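Local atomic coordinates of aspartate--tRNA(Asp/Asn) ligase (Thermus thermophilus, PDB entry 1N9W), a protein that attaches L-aspartate, after activating it with ATP, to both tRNA(Asp) and tRNA(Asn), working as a homodimeric class II aminoacyl-tRNA synthetase of relaxed tRNA specificity. Residues F223-D226 and E227-M231; Y376-V379 and F380-G383. All blocks are in the same frame, centred on the assembly; numbering follows the deposited sequence.

Contact 1. Residues F223-D226 and E227-M231; sequences FIAD and EEDLM
Backbone N of Ala225 is held by the side chain of Asp229, while Asp229 N donates to Asp226 O over 3.2 Å, so the chain leaving a strand turns directly into the first turn of a helix. The first is the straighter: Ala225 N meets Asp229 OD2 at 2.7 Å with an N-H...O angle of 177°, reaching the oxygen nearly along its C-O axis. With CG beside its own backbone N (chi1 -76°), Asp229 turns its carboxylate back over the residues before the helix, and OD2 also comes within 3.4 Å of Ile224 CB. Asp226 occupies the N-cap of helix 227-248, where a short acidic side chain suits an amide that has no carbonyl of a preceding turn to accept it. Its chi1 of 44° places CG between backbone N and carbonyl carbon, and OD1 accepts a weak, bent bond from Glu228 N at 3.1 Å. The carboxylates of Asp226 and Asp229 bring OD1 to 4.4 Å from OD1; the helix N-terminus would be expected to ease this repulsion, as would the salt bridge of Asp229 to Arg232. The junction joins strand 215-222 of the class II catalytic domain's mostly antiparallel sheet to this long helix. On the buried side, Ile224 extends CD1 to 4.4 Å from Leu230 CD2, a loose apolar approach, and Leu230 continues onto Phe337 of strand 336-341. Glu228 runs its carboxylate away from the cap to a salt bridge with Arg269.

Contact 2. Residues Y376-V379 and F380-G383; sequences YLEV and FKYG
Phe380 sets its ring obliquely against that of Tyr376, four residues earlier, with the planes at 50° and the centroids 5.2 Å apart. The touch is made by Phe380 CE1, which lies over one face of the tyrosine ring, offset toward its rim, and comes within 3.7 Å of Tyr376 CZ. A first torsion of 174° puts Tyr376 CG anti to its backbone N and brings one face of the phenol ring under Phe380 CE1, while its hydroxyl is hydrogen-bonded to Gln184 of helix 181-190. The phenylalanine edge also receives a carbonyl: Tyr376 O lies in the ring plane, 3.3 Å from CD1, where the positive rim of the ring suits an oxygen. Obliquely to the same ring comes Val379 CG1, so a flat, wholly apolar residue fits the buried position between tyrosine, valine and Leu359 of helix 356-364. Across the turn, Glu378 bends at chi2 and Lys381 at chi3, bringing their charged ends together in a salt bridge. Lys381 NZ is 3.1 Å from Glu378 OE1 and 3.3 Å from Glu378 OE2, both weak as hydrogen bonds, so the ammonium is shared by the two oxygens. Tyr382 lies beyond, presenting its edge to Val379 O, and its backbone N donates to that same oxygen at 2.9 Å. These residues carry the chain out of helix 374-377 toward strand 387-393 of the catalytic domain and against the second subunit: Tyr382 OH is hydrogen-bonded to Pro91 O of the second subunit, and Tyr113 of that subunit packs on Val379. The chemistry is thus divided: aromatic and aliphatic surface fixes the inner side, whereas a partly exposed ion pair, with weak, divided hydrogen bonds, lies where the turn meets the second subunit.

Both contacts are turns at a helix end within the class II catalytic domain: contact 1 begins helix 227-248, and contact 2 takes in part of helix 374-377 and the turn after it. They share no element, their centres about 21 Å apart and nearest atoms about 7 Å. Each is partly buried, contact 2 with more buried residues, contact 1 closer to the chain's centre. Carboxylates accepting from backbone amides, one of them as an N-cap, dominate contact 1, whereas aromatic packing and an ion pair characterise contact 2, which meets the second subunit more widely. The side chains of Leu230 and Phe380 are each about 6 Å from that of Arg352, which probably binds aspartate.

Contact 1. Residues F223-D226 and E227-M231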
ATOM      1  N   PHE B 223      22.767  -4.154  -6.394  1.00 32.94           N
ATOM      2  CA  PHE B 223      24.019  -4.373  -5.667  1.00 32.35           C
ATOM      3  C   PHE B 223      24.015  -5.689  -4.893  1.00 33.05           C
ATOM      4  O   PHE B 223      24.448  -5.753  -3.743  1.00 32.52           O
ATOM      5  CB  PHE B 223      24.296  -3.211  -4.715  1.00 33.01           C
ATOM      6  CG  PHE B 223      24.606  -1.930  -5.417  1.00 34.66           C
ATOM      7  CD1 PHE B 223      25.784  -1.784  -6.134  1.00 34.05           C
ATOM      8  CD2 PHE B 223      23.702  -0.877  -5.396  1.00 35.43           C
ATOM      9  CE1 PHE B 223      26.057  -0.606  -6.825  1.00 33.10           C
ATOM     10  CE2 PHE B 223      23.969   0.301  -6.086  1.00 36.20           C
ATOM     11  CZ  PHE B 223      25.149   0.436  -6.802  1.00 34.85           C
ATOM     12  N   ILE B 224      23.522  -6.739  -5.534  1.00 34.19           N
ATOM     13  CA  ILE B 224      23.482  -8.047  -4.908  1.00 37.08           C
ATOM     14  C   ILE B 224      24.672  -8.878  -5.391  1.00 38.97           C
ATOM     15  O   ILE B 224      25.313  -8.540  -6.390  1.00 38.98           O
ATOM     16  CB  ILE B 224      22.186  -8.796  -5.266  1.00 36.76           C
ATOM     17  CG1 ILE B 224      22.106  -8.987  -6.783  1.00 35.32           C
ATOM     18  CG2 ILE B 224      20.974  -8.010  -4.758  1.00 35.17           C
ATOM     19  CD1 ILE B 224      20.956  -9.865  -7.225  1.00 36.24           C
ATOM     20  N   ALA B 225      24.957  -9.966  -4.679  1.00 41.20           N
ATOM     21  CA  ALA B 225      26.054 -10.861  -5.033  1.00 42.93           C
ATOM     22  C   ALA B 225      25.539 -11.933  -5.992  1.00 43.82           C
ATOM     23  O   ALA B 225      26.222 -12.294  -6.946  1.00 44.79           O
ATOM     24  CB  ALA B 225      26.630 -11.510  -3.771  1.00 42.65           C
ATOM     25  N   ASP B 226      24.331 -12.427  -5.728  1.00 44.90           N
ATOM     26  CA  ASP B 226      23.688 -13.460  -6.548  1.00 46.69           C
ATOM     27  C   ASP B 226      22.220 -13.618  -6.142  1.00 47.40           C
ATOM     28  O   ASP B 226      21.721 -12.870  -5.299  1.00 47.43           O
ATOM     29  CB  ASP B 226      24.414 -14.799  -6.380  1.00 48.53           C
ATOM     30  CG  ASP B 226      24.744 -15.104  -4.928  1.00 50.38           C
ATOM     31  OD1 ASP B 226      23.931 -14.763  -4.038  1.00 51.93           O
ATOM     32  OD2 ASP B 226      25.811 -15.697  -4.673  1.00 52.45           O
ATOM     33  N   GLU B 227      21.526 -14.594  -6.727  1.00 47.15           N
ATOM     34  CA  GLU B 227      20.113 -14.812  -6.405  1.00 47.95           C
ATOM     35  C   GLU B 227      19.918 -15.237  -4.950  1.00 47.76           C
ATOM     36  O   GLU B 227      18.815 -15.145  -4.408  1.00 46.83           O
ATOM     37  CB  GLU B 227      19.491 -15.866  -7.339  1.00 49.60           C
ATOM     38  CG  GLU B 227      19.832 -17.321  -7.011  1.00 52.82           C
ATOM     39  CD  GLU B 227      21.260 -17.704  -7.372  1.00 54.37           C
ATOM     40  OE1 GLU B 227      21.647 -18.863  -7.114  1.00 56.17           O
ATOM     41  OE2 GLU B 227      21.995 -16.852  -7.916  1.00 55.19           O
ATOM     42  N   GLU B 228      20.999 -15.686  -4.321  1.00 48.01           N
ATOM     43  CA  GLU B 228      20.960 -16.133  -2.937  1.00 48.09           C
ATOM     44  C   GLU B 228      20.603 -14.995  -1.988  1.00 45.95           C
ATOM     45  O   GLU B 228      20.075 -15.231  -0.900  1.00 45.43           O
ATOM     46  CB  GLU B 228      22.315 -16.729  -2.542  1.00 51.51           C
ATOM     47  CG  GLU B 228      22.259 -17.651  -1.338  1.00 55.93           C
ATOM     48  CD  GLU B 228      21.297 -18.808  -1.549  1.00 58.33           C
ATOM     49  OE1 GLU B 228      21.372 -19.457  -2.617  1.00 59.34           O
ATOM     50  OE2 GLU B 228      20.466 -19.070  -0.650  1.00 59.36           O
ATOM     51  N   ASP B 229      20.905 -13.766  -2.391  1.00 44.67           N
ATOM     52  CA  ASP B 229      20.574 -12.610  -1.556  1.00 44.52           C
ATOM     53  C   ASP B 229      19.059 -12.445  -1.510  1.00 43.20           C
ATOM     54  O   ASP B 229      18.496 -12.097  -0.472  1.00 42.10           O
ATOM     55  CB  ASP B 229      21.201 -11.326  -2.105  1.00 43.87           C
ATOM     56  CG  ASP B 229      22.679 -11.235  -1.820  1.00 44.60           C
ATOM     57  OD1 ASP B 229      23.144 -11.866  -0.847  1.00 46.76           O
ATOM     58  OD2 ASP B 229      23.382 -10.515  -2.558  1.00 44.79           O
ATOM     59  N   LEU B 230      18.414 -12.708  -2.645  1.00 40.81           N
ATOM     60  CA  LEU B 230      16.966 -12.596  -2.763  1.00 40.13           C
ATOM     61  C   LEU B 230      16.251 -13.620  -1.881  1.00 40.23           C
ATOM     62  O   LEU B 230      15.295 -13.280  -1.172  1.00 38.12           O
ATOM     63  CB  LEU B 230      16.547 -12.783  -4.222  1.00 39.52           C
ATOM     64  CG  LEU B 230      17.348 -11.998  -5.257  1.00 39.40           C
ATOM     65  CD1 LEU B 230      16.806 -12.278  -6.653  1.00 39.41           C
ATOM     66  CD2 LEU B 230      17.268 -10.514  -4.945  1.00 40.27           C
ATOM     67  N   MET B 231      16.715 -14.870  -1.924  1.00 40.50           N
ATOM     68  CA  MET B 231      16.109 -15.939  -1.126  1.00 40.36           C
ATOM     69  C   MET B 231      16.235 -15.665   0.373  1.00 38.69           C
ATOM     70  O   MET B 231      15.264 -15.810   1.118  1.00 38.60           O
ATOM     71  CB  MET B 231      16.724 -17.307  -1.494  1.00 39.33           C
ATOM     72  CG  MET B 231      16.032 -17.987  -2.692  1.00 39.57           C
ATOM     73  SD  MET B 231      16.740 -19.580  -3.279  1.00 36.15           S
ATOM     74  CE  MET B 231      17.798 -18.991  -4.624  1.00 34.31           C
TER

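Contact 2. Residues Y376-V379 and F380-G383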
ATOM      1  N   TYR B 376      13.693  -1.018 -24.253  1.00 65.97           N
ATOM      2  CA  TYR B 376      13.947  -1.751 -23.020  1.00 63.35           C
ATOM      3  C   TYR B 376      15.443  -1.813 -22.732  1.00 62.87           C
ATOM      4  O   TYR B 376      15.871  -1.697 -21.584  1.00 63.12           O
ATOM      5  CB  TYR B 376      13.395  -3.173 -23.144  1.00 61.65           C
ATOM      6  CG  TYR B 376      13.719  -4.072 -21.973  1.00 59.07           C
ATOM      7  CD1 TYR B 376      13.093  -3.898 -20.743  1.00 58.92           C
ATOM      8  CD2 TYR B 376      14.668  -5.086 -22.091  1.00 58.43           C
ATOM      9  CE1 TYR B 376      13.404  -4.714 -19.657  1.00 58.25           C
ATOM     10  CE2 TYR B 376      14.986  -5.908 -21.012  1.00 57.08           C
ATOM     11  CZ  TYR B 376      14.353  -5.717 -19.799  1.00 57.57           C
ATOM     12  OH  TYR B 376      14.672  -6.518 -18.725  1.00 56.06           O
ATOM     13  N   LEU B 377      16.227  -1.996 -23.789  1.00 61.70           N
ATOM     14  CA  LEU B 377      17.678  -2.103 -23.682  1.00 60.43           C
ATOM     15  C   LEU B 377      18.370  -0.791 -23.297  1.00 58.55           C
ATOM     16  O   LEU B 377      19.470  -0.806 -22.752  1.00 58.66           O
ATOM     17  CB  LEU B 377      18.253  -2.620 -25.009  1.00 60.54           C
ATOM     18  CG  LEU B 377      17.787  -3.991 -25.512  1.00 60.49           C
ATOM     19  CD1 LEU B 377      18.246  -4.189 -26.948  1.00 60.77           C
ATOM     20  CD2 LEU B 377      18.328  -5.096 -24.617  1.00 59.65           C
ATOM     21  N   GLU B 378      17.721   0.333 -23.572  1.00 57.08           N
ATOM     22  CA  GLU B 378      18.287   1.641 -23.274  1.00 56.01           C
ATOM     23  C   GLU B 378      18.885   1.828 -21.888  1.00 54.16           C
ATOM     24  O   GLU B 378      20.084   2.080 -21.754  1.00 53.58           O
ATOM     25  CB  GLU B 378      17.249   2.732 -23.522  1.00 58.26           C
ATOM     26  CG  GLU B 378      17.250   3.223 -24.949  1.00 62.30           C
ATOM     27  CD  GLU B 378      18.559   3.898 -25.315  1.00 64.65           C
ATOM     28  OE1 GLU B 378      18.809   4.100 -26.519  1.00 66.39           O
ATOM     29  OE2 GLU B 378      19.338   4.235 -24.396  1.00 65.93           O
ATOM     30  N   VAL B 379      18.060   1.711 -20.855  1.00 50.84           N
ATOM     31  CA  VAL B 379      18.549   1.896 -19.496  1.00 48.61           C
ATOM     32  C   VAL B 379      19.783   1.052 -19.186  1.00 46.93           C
ATOM     33  O   VAL B 379      20.689   1.511 -18.495  1.00 45.49           O
ATOM     34  CB  VAL B 379      17.451   1.583 -18.447  1.00 48.34           C
ATOM     35  CG1 VAL B 379      17.072   0.114 -18.502  1.00 47.47           C
ATOM     36  CG2 VAL B 379      17.943   1.956 -17.058  1.00 47.73           C
ATOM     37  N   PHE B 380      19.828  -0.171 -19.701  1.00 45.84           N
ATOM     38  CA  PHE B 380      20.965  -1.040 -19.430  1.00 46.57           C
ATOM     39  C   PHE B 380      22.266  -0.570 -20.081  1.00 47.77           C
ATOM     40  O   PHE B 380      23.267  -1.284 -20.087  1.00 46.39           O
ATOM     41  CB  PHE B 380      20.656  -2.477 -19.843  1.00 45.48           C
ATOM     42  CG  PHE B 380      19.503  -3.079 -19.097  1.00 45.69           C
ATOM     43  CD1 PHE B 380      18.196  -2.884 -19.536  1.00 44.57           C
ATOM     44  CD2 PHE B 380      19.719  -3.829 -17.943  1.00 43.88           C
ATOM     45  CE1 PHE B 380      17.123  -3.428 -18.838  1.00 45.61           C
ATOM     46  CE2 PHE B 380      18.652  -4.376 -17.238  1.00 44.61           C
ATOM     47  CZ  PHE B 380      17.348  -4.177 -17.687  1.00 45.08           C
ATOM     48  N   LYS B 381      22.238   0.635 -20.633  1.00 49.12           N
ATOM     49  CA  LYS B 381      23.414   1.226 -21.249  1.00 51.31           C
ATOM     50  C   LYS B 381      23.916   2.314 -20.305  1.00 51.70           C
ATOM     51  O   LYS B 381      24.690   3.190 -20.692  1.00 51.91           O
ATOM     52  CB  LYS B 381      23.054   1.816 -22.613  1.00 53.42           C
ATOM     53  CG  LYS B 381      22.976   0.772 -23.715  1.00 56.08           C
ATOM     54  CD  LYS B 381      22.077   1.207 -24.863  1.00 60.04           C
ATOM     55  CE  LYS B 381      22.280   2.599 -25.237  1.00 62.47           C
ATOM     56  NZ  LYS B 381      21.756   3.164 -26.330  1.00 64.39           N
ATOM     57  N   TYR B 382      23.457   2.252 -19.056  1.00 50.65           N
ATOM     58  CA  TYR B 382      23.849   3.233 -18.056  1.00 49.72           C
ATOM     59  C   TYR B 382      24.211   2.610 -16.718  1.00 48.44           C
ATOM     60  O   TYR B 382      23.643   2.949 -15.680  1.00 48.11           O
ATOM     61  CB  TYR B 382      22.746   4.273 -17.888  1.00 50.76           C
ATOM     62  CG  TYR B 382      22.532   5.091 -19.140  1.00 53.22           C
ATOM     63  CD1 TYR B 382      23.387   6.145 -19.464  1.00 53.17           C
ATOM     64  CD2 TYR B 382      21.499   4.782 -20.030  1.00 54.17           C
ATOM     65  CE1 TYR B 382      23.219   6.872 -20.642  1.00 54.26           C
ATOM     66  CE2 TYR B 382      21.323   5.500 -21.210  1.00 54.36           C
ATOM     67  CZ  TYR B 382      22.188   6.544 -21.510  1.00 55.17           C
ATOM     68  OH  TYR B 382      22.022   7.252 -22.677  1.00 56.47           O
ATOM     69  N   GLY B 383      25.168   1.689 -16.769  1.00 46.73           N
ATOM     70  CA  GLY B 383      25.655   1.027 -15.577  1.00 44.67           C
ATOM     71  C   GLY B 383      24.634   0.461 -14.613  1.00 43.87           C
ATOM     72  O   GLY B 383      24.787   0.605 -13.398  1.00 43.31           O
TER